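Local coordinates for hypothetical nigD-like protein (Bacteroides caccae, PDB 3QWN) that is of unproven function but, as a NigD-like protein, is probably an immunity protein (antitoxin) built from an OB-type domain and a beta-sandwich domain, at residues 56-61 and 71-76; 184-189 and 196-201; 79-84 and 162-167. One frame throughout, in Å; residues are numbered along the deposited sequence.

How the contacts relate
Along the chain, contact 1 comes first: strands 52-63 and 68-77 form a beta hairpin in the N-terminal OB domain, so 56-61 and 71-76 close only a short loop. Next comes 79-84, in the loop between strands 68-77 and 84-85, which contact 3 lays beside strand 158-167, closing a loop of 77 residues that holds much of the C-terminal sandwich. Contact 2, the hairpin of 184-189 and 196-201, follows. The three loops run in series; none encloses or crosses another. Contacts 1 and 3 touch where Met56 CE meets Tyr163 CD1 at 3.6 Å, whereas contacts 1 and 2 lie on opposite sides of the chain's centre, their own centres about 32 Å apart.

Contact 1: 56-61 and 71-76; sequences MSNYET and VIYSLQ
Glu60 CG meets the Tyr73 ring at its edge, in the ring plane, 3.7 Å from Tyr73 CE2, and Tyr59 CA also sits near that plane. Carboxylate and ring planes are 68° apart, and Tyr73 OH donates to Glu60 OE2 at 3.0 Å, reaching the oxygen from above the carboxylate plane. With its chain extended beyond CG (chi2 172°), Glu60 runs past the ring edge to the hydroxyl. The Asn58 amide is turned obliquely to the same ring, its OD1 3.3 Å from Tyr73 CB, while Asn58 ND2 bonds to Lys11 O.

These contacts of Tyr73 belong to a classic beta bulge in an antiparallel hairpin. Tyr73 and Ser74 both face Asn58, whose O accepts from Tyr73 N at 2.7 Å and from Ser74 N at 3.0 Å, and the register slips by one residue. Beyond the slip, regular pairing resumes on both sides, with Met56 opposite Gln76 and Glu60 opposite Val71. Ser74 O is also held twice, by Asn58 N and by Ser57 OG at 2.9 Å. That hydroxyl stands anti to the Ser57 backbone N (chi1 -177°), which turns it to the neighbouring strand, where Leu75 CD2 packs against it at 3.6 Å.

Within the OB domain, Tyr59 and Ile72 point to the face covered by strand 25-30, touching Leu28. Strand 13-19 flanks strand 52-63, with Glu13 binding Tyr59 OH, and strand 36-41 borders strand 68-77 through Val38 and Ser39.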
loop_
_atom_site.group_PDB
_atom_site.type_symbol
_atom_site.label_atom_id
_atom_site.label_comp_id
_atom_site.label_asym_id
_atom_site.label_seq_id
_atom_site.Cartn_x
_atom_site.Cartn_y
_atom_site.Cartn_z
HETATM N N MSE A 56 -5.311 1.992 7.173
HETATM C CA MSE A 56 -6.141 3.103 6.681
HETATM C C MSE A 56 -6.931 3.673 7.891
HETATM O O MSE A 56 -7.419 2.927 8.754
HETATM C CB MSE A 56 -7.090 2.673 5.546
HETATM C CG MSE A 56 -6.333 2.171 4.313
HETATM SE SE MSE A 56 -5.018 3.474 3.630
HETATM C CE MSE A 56 -6.248 4.906 3.156
ATOM N N SER A 57 -7.030 4.989 7.982
ATOM C CA SER A 57 -7.731 5.556 9.126
ATOM C C SER A 57 -8.377 6.875 8.817
ATOM O O SER A 57 -7.819 7.716 8.104
ATOM C CB SER A 57 -6.751 5.753 10.290
ATOM O OG SER A 57 -7.343 6.236 11.481
ATOM N N ASN A 58 -9.525 7.083 9.451
ATOM C CA ASN A 58 -10.201 8.353 9.556
ATOM C C ASN A 58 -9.913 8.828 10.979
ATOM O O ASN A 58 -10.287 8.173 11.960
ATOM C CB ASN A 58 -11.698 8.295 9.257
ATOM C CG ASN A 58 -12.350 9.656 9.325
ATOM O OD1 ASN A 58 -12.937 10.022 10.316
ATOM N ND2 ASN A 58 -12.167 10.477 8.327
ATOM N N TYR A 59 -9.199 9.934 11.093
ATOM C CA TYR A 59 -8.826 10.472 12.388
ATOM C C TYR A 59 -8.758 11.974 12.282
ATOM O O TYR A 59 -8.600 12.514 11.183
ATOM C CB TYR A 59 -7.440 9.887 12.831
ATOM C CG TYR A 59 -6.265 10.498 12.103
ATOM C CD1 TYR A 59 -5.902 10.064 10.828
ATOM C CD2 TYR A 59 -5.543 11.547 12.662
ATOM C CE1 TYR A 59 -4.814 10.623 10.149
ATOM C CE2 TYR A 59 -4.468 12.134 11.983
ATOM C CZ TYR A 59 -4.102 11.666 10.729
ATOM O OH TYR A 59 -3.040 12.238 10.056
ATOM N N GLU A 60 -8.741 12.648 13.431
ATOM C CA GLU A 60 -8.509 14.079 13.407
ATOM C C GLU A 60 -7.478 14.442 14.470
ATOM O O GLU A 60 -7.323 13.741 15.467
ATOM C CB GLU A 60 -9.808 14.893 13.530
ATOM C CG GLU A 60 -10.382 15.101 14.915
ATOM C CD GLU A 60 -11.541 16.077 14.896
ATOM O OE1 GLU A 60 -11.587 16.944 13.993
ATOM O OE2 GLU A 60 -12.393 15.988 15.811
ATOM N N THR A 61 -6.767 15.527 14.224
ATOM C CA THR A 61 -5.756 16.096 15.104
ATOM C C THR A 61 -6.399 17.227 15.912
ATOM O O THR A 61 -6.998 18.131 15.303
ATOM C CB THR A 61 -4.602 16.566 14.214
ATOM O OG1 THR A 61 -3.976 15.390 13.698
ATOM C CG2 THR A 61 -3.605 17.452 14.933
ATOM N N VAL A 71 -7.546 11.680 17.556
ATOM C CA VAL A 71 -8.830 11.030 17.829
ATOM C C VAL A 71 -9.127 10.156 16.599
ATOM O O VAL A 71 -9.183 10.691 15.482
ATOM C CB VAL A 71 -9.965 12.019 18.154
ATOM C CG1 VAL A 71 -11.285 11.269 18.370
ATOM C CG2 VAL A 71 -9.613 12.809 19.396
ATOM N N ILE A 72 -9.238 8.826 16.795
ATOM C CA ILE A 72 -9.472 7.884 15.702
ATOM C C ILE A 72 -10.956 7.620 15.573
ATOM O O ILE A 72 -11.604 7.223 16.535
ATOM C CB ILE A 72 -8.652 6.560 15.881
ATOM C CG1 ILE A 72 -7.134 6.860 15.909
ATOM C CG2 ILE A 72 -9.001 5.505 14.803
ATOM C CD1 ILE A 72 -6.298 5.709 16.481
ATOM N N TYR A 73 -11.480 7.786 14.363
ATOM C CA TYR A 73 -12.904 7.559 14.071
ATOM C C TYR A 73 -13.095 6.245 13.327
ATOM O O TYR A 73 -14.111 5.596 13.519
ATOM C CB TYR A 73 -13.506 8.744 13.283
ATOM C CG TYR A 73 -13.544 9.997 14.138
ATOM C CD1 TYR A 73 -14.525 10.173 15.116
ATOM C CD2 TYR A 73 -12.570 10.981 14.010
ATOM C CE1 TYR A 73 -14.512 11.284 15.962
ATOM C CE2 TYR A 73 -12.565 12.101 14.826
ATOM C CZ TYR A 73 -13.532 12.252 15.811
ATOM O OH TYR A 73 -13.526 13.378 16.612
ATOM N N SER A 74 -12.128 5.838 12.490
ATOM C CA SER A 74 -12.195 4.536 11.789
ATOM C C SER A 74 -10.813 3.997 11.519
ATOM O O SER A 74 -9.879 4.761 11.428
ATOM C CB SER A 74 -13.024 4.594 10.509
ATOM O OG SER A 74 -12.279 5.120 9.434
ATOM N N LEU A 75 -10.691 2.684 11.481
ATOM C CA LEU A 75 -9.474 1.937 11.188
ATOM C C LEU A 75 -9.796 0.769 10.345
ATOM O O LEU A 75 -10.786 0.087 10.605
ATOM C CB LEU A 75 -8.771 1.406 12.443
ATOM C CG LEU A 75 -7.954 2.342 13.292
ATOM C CD1 LEU A 75 -7.512 1.619 14.570
ATOM C CD2 LEU A 75 -6.733 2.897 12.546
ATOM N N GLN A 76 -8.961 0.510 9.347
ATOM C CA GLN A 76 -9.100 -0.690 8.539
ATOM C C GLN A 76 -7.737 -1.088 7.998
ATOM O O GLN A 76 -6.825 -0.273 7.911
ATOM C CB GLN A 76 -10.158 -0.562 7.438
ATOM C CG GLN A 76 -9.760 0.285 6.266
ATOM C CD GLN A 76 -10.920 0.428 5.329
ATOM O OE1 GLN A 76 -11.979 0.990 5.664
ATOM N NE2 GLN A 76 -10.727 -0.042 4.120
#

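Contact 2: 184-189 and 196-201; sequences KFKYYT and AIESGK
A beta hairpin of the C-terminal beta-sandwich domain brings 184-189 and 196-201 together as antiparallel neighbours at the edge of a mixed sheet, with strand axes 4.5 Å apart. Tyr187 pairs with Ser199 and Thr189 with Ile197 as hydrogen-bonded pairs; Tyr188 and Glu198 form the non-hydrogen-bonded pair between them. The ladder is firm near the turn, where Ile197 N reaches Thr189 O at 2.8 Å in a nearly straight bond. It slackens toward Gly200: Tyr187 N to Ser199 O is a weak bond of 3.4 Å, and a water also donates to Ser199 O, though its apparent bond to Phe185 O is too short to be other than doubtful.

Two tyrosines lay ring faces against the partner strand, one on each side of the sheet. On the side of Tyr188, Glu198 CB stands 3.8 Å from the ring centroid and 18° off the normal, a CH-pi contact offset toward the rim; the carboxylate plane is turned 60° from the ring. His97 stacks with this ring as well. On the side of Tyr187, Ser199 CB lies over the face, 4.1 Å from the centroid. Tyr187 CG lies between the backbone N and carbonyl carbon (chi1 68°), which brings the ring toward Ser199. Thr189 CG2 adds an apolar touch to Ser199 CB, while Thr189 OG1 turns to Val100 O, linking the hairpin to the chain leading into strand 101-108.

At the end of its extended chain, Lys186 NZ makes a long salt bridge to Glu198 OE1 at 3.9 Å, and its CD lies beside the same oxygen.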
loop_
_atom_site.group_PDB
_atom_site.type_symbol
_atom_site.label_atom_id
_atom_site.label_comp_id
_atom_site.label_asym_id
_atom_site.label_seq_id
_atom_site.Cartn_x
_atom_site.Cartn_y
_atom_site.Cartn_z
ATOM N N LYS A 184 9.602 0.987 -11.403
ATOM C CA LYS A 184 8.762 1.017 -12.594
ATOM C C LYS A 184 7.611 0.030 -12.369
ATOM O O LYS A 184 7.813 -1.186 -12.382
ATOM C CB LYS A 184 9.576 0.709 -13.845
ATOM C CG LYS A 184 10.567 1.810 -14.177
ATOM C CD LYS A 184 11.241 1.548 -15.493
ATOM C CE LYS A 184 12.326 2.557 -15.780
ATOM N NZ LYS A 184 12.838 2.398 -17.153
ATOM N N PHE A 185 6.423 0.567 -12.094
ATOM C CA PHE A 185 5.233 -0.203 -11.765
ATOM C C PHE A 185 4.306 -0.395 -12.971
ATOM O O PHE A 185 3.908 0.570 -13.618
ATOM C CB PHE A 185 4.470 0.467 -10.597
ATOM C CG PHE A 185 3.168 -0.198 -10.221
ATOM C CD1 PHE A 185 3.157 -1.383 -9.489
ATOM C CD2 PHE A 185 1.949 0.360 -10.599
ATOM C CE1 PHE A 185 1.950 -1.995 -9.152
ATOM C CE2 PHE A 185 0.738 -0.252 -10.247
ATOM C CZ PHE A 185 0.751 -1.426 -9.525
ATOM N N LYS A 186 3.955 -1.665 -13.242
ATOM C CA LYS A 186 3.029 -2.097 -14.288
ATOM C C LYS A 186 1.816 -2.772 -13.659
ATOM O O LYS A 186 1.910 -3.330 -12.560
ATOM C CB LYS A 186 3.712 -3.055 -15.266
ATOM C CG LYS A 186 4.531 -2.364 -16.346
ATOM C CD LYS A 186 5.204 -3.371 -17.272
ATOM C CE LYS A 186 6.338 -2.763 -18.059
ATOM N NZ LYS A 186 6.842 -3.685 -19.114
ATOM N N TYR A 187 0.679 -2.730 -14.348
ATOM C CA TYR A 187 -0.570 -3.338 -13.853
ATOM C C TYR A 187 -1.525 -3.531 -15.021
ATOM O O TYR A 187 -1.479 -2.754 -15.988
ATOM C CB TYR A 187 -1.233 -2.457 -12.745
ATOM C CG TYR A 187 -1.786 -1.132 -13.250
ATOM C CD1 TYR A 187 -0.937 -0.085 -13.609
ATOM C CD2 TYR A 187 -3.160 -0.932 -13.388
ATOM C CE1 TYR A 187 -1.442 1.120 -14.104
ATOM C CE2 TYR A 187 -3.673 0.262 -13.900
ATOM C CZ TYR A 187 -2.815 1.292 -14.240
ATOM O OH TYR A 187 -3.351 2.493 -14.669
ATOM N N TYR A 188 -2.382 -4.550 -14.934
ATOM C CA TYR A 188 -3.379 -4.798 -15.968
ATOM C C TYR A 188 -4.623 -4.003 -15.660
ATOM O O TYR A 188 -5.049 -3.934 -14.507
ATOM C CB TYR A 188 -3.677 -6.292 -16.115
ATOM C CG TYR A 188 -2.623 -7.032 -16.921
ATOM C CD1 TYR A 188 -1.358 -7.283 -16.392
ATOM C CD2 TYR A 188 -2.898 -7.501 -18.205
ATOM C CE1 TYR A 188 -0.396 -7.985 -17.113
ATOM C CE2 TYR A 188 -1.928 -8.177 -18.953
ATOM C CZ TYR A 188 -0.675 -8.421 -18.401
ATOM O OH TYR A 188 0.316 -9.101 -19.090
ATOM N N THR A 189 -5.172 -3.371 -16.683
ATOM C CA THR A 189 -6.360 -2.512 -16.626
ATOM C C THR A 189 -7.164 -2.692 -17.916
ATOM O O THR A 189 -6.662 -3.294 -18.868
ATOM C CB THR A 189 -5.917 -1.038 -16.403
ATOM O OG1 THR A 189 -7.041 -0.248 -15.993
ATOM C CG2 THR A 189 -5.200 -0.433 -17.613
ATOM N N ALA A 196 -8.490 -6.192 -21.463
ATOM C CA ALA A 196 -7.477 -6.137 -20.419
ATOM C C ALA A 196 -6.101 -5.995 -21.042
ATOM O O ALA A 196 -5.728 -6.830 -21.865
ATOM C CB ALA A 196 -7.542 -7.376 -19.553
ATOM N N ILE A 197 -5.380 -4.908 -20.704
ATOM C CA ILE A 197 -4.045 -4.608 -21.220
ATOM C C ILE A 197 -3.083 -4.279 -20.082
ATOM O O ILE A 197 -3.507 -3.741 -19.060
ATOM C CB ILE A 197 -4.068 -3.465 -22.276
ATOM C CG1 ILE A 197 -4.704 -2.167 -21.730
ATOM C CG2 ILE A 197 -4.777 -3.923 -23.556
ATOM C CD1 ILE A 197 -3.735 -1.025 -21.436
ATOM N N GLU A 198 -1.780 -4.566 -20.282
ATOM C CA GLU A 198 -0.735 -4.248 -19.313
ATOM C C GLU A 198 -0.360 -2.778 -19.507
ATOM O O GLU A 198 0.074 -2.401 -20.604
ATOM C CB GLU A 198 0.469 -5.188 -19.494
ATOM C CG GLU A 198 1.540 -5.063 -18.422
ATOM C CD GLU A 198 2.792 -5.861 -18.710
ATOM O OE1 GLU A 198 3.495 -5.540 -19.695
ATOM O OE2 GLU A 198 3.070 -6.811 -17.947
ATOM N N SER A 199 -0.588 -1.942 -18.473
ATOM C CA SER A 199 -0.291 -0.507 -18.533
ATOM C C SER A 199 1.107 -0.198 -18.005
ATOM O O SER A 199 1.457 -0.600 -16.906
ATOM C CB SER A 199 -1.329 0.306 -17.765
ATOM O OG SER A 199 -1.012 1.686 -17.807
ATOM N N GLY A 200 1.884 0.522 -18.810
ATOM C CA GLY A 200 3.218 0.979 -18.450
ATOM C C GLY A 200 3.226 2.454 -18.125
ATOM O O GLY A 200 4.282 3.070 -18.104
ATOM N N LYS A 201 2.041 3.025 -17.873
ATOM C CA LYS A 201 1.773 4.429 -17.509
ATOM C C LYS A 201 2.739 4.958 -16.431
ATOM O O LYS A 201 3.218 6.077 -16.556
ATOM C CB LYS A 201 0.309 4.548 -17.007
ATOM C CG LYS A 201 -0.125 5.933 -16.584
ATOM C CD LYS A 201 -1.588 5.991 -16.160
ATOM C CE LYS A 201 -1.947 7.410 -15.746
ATOM N NZ LYS A 201 -3.410 7.659 -15.795
HETATM O O HOH W 1 2.041 1.474 -14.956
#

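Contact 3: 79-84 and 162-167; sequences VTPTPK and AYLSVP
Val79 meets Leu164 where the loop between strand 68-77 of the OB sheet and strand 84-85 of the sandwich runs beside strand 158-167 of the C-terminal beta-sandwich domain. Leu164 can be followed outward. Its CB lies near Val79 O, its CG packs on Val79 CB at 4.1 Å, and its CD2 ends against Pro81 CG at 4.0 Å, the two side chains crossing at about a right angle. With chi1 at -87°, CG lies beside the backbone N, and chi2 sets CD1 at 72°, so that CD2 is roughly anti to CA and directed at the proline. Met114 and Leu116 of strand 111-120 also touch Leu164.

The backbones form a single bridge, and 79-84 is not a regular strand. Val79 N donates to Tyr163 O at 3.0 Å, and Ser165 N returns a bond to Val79 O at 2.9 Å. Past this bridge no further backbone hydrogen bond joins the two segments, and weaker contacts follow: Thr80 CA points a C-H at Ser165 O, and Pro81 has no N-H to donate. Pro167, likewise without one, brings its CD to Pro81 O at 3.3 Å.

Pro81 and Pro83 continue the apolar line along Val166, and Ile130 of strand 127-133 touches all three. Ser165 OG bonds to Asn113 OD1 and Arg54 NE; Arg54 belongs to strand 52-63, so this hydroxyl joins the two domains. Val166 CG1, anti to its own N (chi1 -173°), touches both prolines: it lies 3.5 Å from Pro81 O and 3.7 Å from Pro83 CG.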
loop_
_atom_site.group_PDB
_atom_site.type_symbol
_atom_site.label_atom_id
_atom_site.label_comp_id
_atom_site.label_asym_id
_atom_site.label_seq_id
_atom_site.Cartn_x
_atom_site.Cartn_y
_atom_site.Cartn_z
ATOM N N VAL A 79 -3.227 -3.768 2.323
ATOM C CA VAL A 79 -2.378 -4.885 1.888
ATOM C C VAL A 79 -0.952 -4.370 1.871
ATOM O O VAL A 79 -0.709 -3.297 1.321
ATOM C CB VAL A 79 -2.833 -5.460 0.512
ATOM C CG1 VAL A 79 -2.105 -6.744 0.174
ATOM C CG2 VAL A 79 -4.343 -5.693 0.476
ATOM N N THR A 80 -0.017 -5.107 2.484
ATOM C CA THR A 80 1.422 -4.792 2.477
ATOM C C THR A 80 2.136 -5.917 1.717
ATOM O O THR A 80 2.695 -6.814 2.351
ATOM C CB THR A 80 2.012 -4.552 3.886
ATOM O OG1 THR A 80 1.615 -5.613 4.752
ATOM C CG2 THR A 80 1.630 -3.188 4.471
ATOM N N PRO A 81 2.057 -5.952 0.363
ATOM C CA PRO A 81 2.692 -7.066 -0.354
ATOM C C PRO A 81 4.199 -6.866 -0.498
ATOM O O PRO A 81 4.680 -5.812 -0.955
ATOM C CB PRO A 81 1.979 -7.078 -1.710
ATOM C CG PRO A 81 1.532 -5.659 -1.934
ATOM C CD PRO A 81 1.422 -4.990 -0.571
ATOM N N THR A 82 4.957 -7.900 -0.095
ATOM C CA THR A 82 6.405 -7.857 -0.239
ATOM C C THR A 82 6.718 -8.248 -1.692
ATOM O O THR A 82 6.243 -9.308 -2.136
ATOM C CB THR A 82 7.114 -8.741 0.810
ATOM O OG1 THR A 82 6.777 -8.272 2.118
ATOM C CG2 THR A 82 8.641 -8.714 0.653
ATOM N N PRO A 83 7.468 -7.403 -2.454
ATOM C CA PRO A 83 7.816 -7.786 -3.835
ATOM C C PRO A 83 8.580 -9.118 -3.861
ATOM O O PRO A 83 9.532 -9.314 -3.099
ATOM C CB PRO A 83 8.694 -6.614 -4.321
ATOM C CG PRO A 83 8.364 -5.491 -3.416
ATOM C CD PRO A 83 8.091 -6.113 -2.087
ATOM N N LYS A 84 8.115 -10.044 -4.701
ATOM C CA LYS A 84 8.696 -11.370 -4.817
ATOM C C LYS A 84 8.865 -11.752 -6.294
ATOM O O LYS A 84 8.016 -11.376 -7.106
ATOM C CB LYS A 84 7.834 -12.408 -4.071
ATOM C CG LYS A 84 8.004 -12.397 -2.557
ATOM C CD LYS A 84 6.769 -12.989 -1.883
ATOM C CE LYS A 84 6.712 -12.723 -0.387
ATOM N NZ LYS A 84 5.385 -13.085 0.206
ATOM N N ALA A 162 -9.238 -0.327 -3.027
ATOM C CA ALA A 162 -8.268 -1.185 -2.355
ATOM C C ALA A 162 -7.045 -0.343 -2.075
ATOM O O ALA A 162 -6.738 0.579 -2.825
ATOM C CB ALA A 162 -7.940 -2.402 -3.181
ATOM N N TYR A 163 -6.390 -0.621 -0.962
ATOM C CA TYR A 163 -5.250 0.155 -0.516
ATOM C C TYR A 163 -4.041 -0.741 -0.356
ATOM O O TYR A 163 -4.109 -1.721 0.364
ATOM C CB TYR A 163 -5.606 0.859 0.814
ATOM C CG TYR A 163 -6.861 1.696 0.705
ATOM C CD1 TYR A 163 -6.819 2.997 0.200
ATOM C CD2 TYR A 163 -8.104 1.182 1.085
ATOM C CE1 TYR A 163 -7.982 3.777 0.103
ATOM C CE2 TYR A 163 -9.273 1.948 0.977
ATOM C CZ TYR A 163 -9.203 3.250 0.514
ATOM O OH TYR A 163 -10.360 3.998 0.452
ATOM N N LEU A 164 -2.939 -0.397 -1.035
ATOM C CA LEU A 164 -1.677 -1.130 -0.975
ATOM C C LEU A 164 -0.526 -0.225 -0.510
ATOM O O LEU A 164 -0.438 0.917 -0.920
ATOM C CB LEU A 164 -1.333 -1.713 -2.371
ATOM C CG LEU A 164 -1.905 -3.087 -2.732
ATOM C CD1 LEU A 164 -3.419 -3.035 -2.996
ATOM C CD2 LEU A 164 -1.227 -3.621 -3.933
ATOM N N SER A 165 0.365 -0.753 0.320
ATOM C CA SER A 165 1.577 -0.076 0.770
ATOM C C SER A 165 2.678 -1.077 0.567
ATOM O O SER A 165 2.765 -2.047 1.325
ATOM C CB SER A 165 1.466 0.376 2.223
ATOM O OG SER A 165 1.109 1.742 2.343
ATOM N N VAL A 166 3.403 -0.955 -0.549
ATOM C CA VAL A 166 4.474 -1.878 -0.901
ATOM C C VAL A 166 5.750 -1.498 -0.117
ATOM O O VAL A 166 6.320 -0.435 -0.406
ATOM C CB VAL A 166 4.749 -1.921 -2.436
ATOM C CG1 VAL A 166 5.754 -3.011 -2.769
ATOM C CG2 VAL A 166 3.466 -2.114 -3.232
ATOM N N PRO A 167 6.239 -2.353 0.832
ATOM C CA PRO A 167 7.493 -2.022 1.562
ATOM C C PRO A 167 8.723 -1.978 0.655
ATOM O O PRO A 167 8.895 -2.861 -0.176
ATOM C CB PRO A 167 7.612 -3.149 2.596
ATOM C CG PRO A 167 6.812 -4.274 2.030
ATOM C CD PRO A 167 5.675 -3.646 1.281
#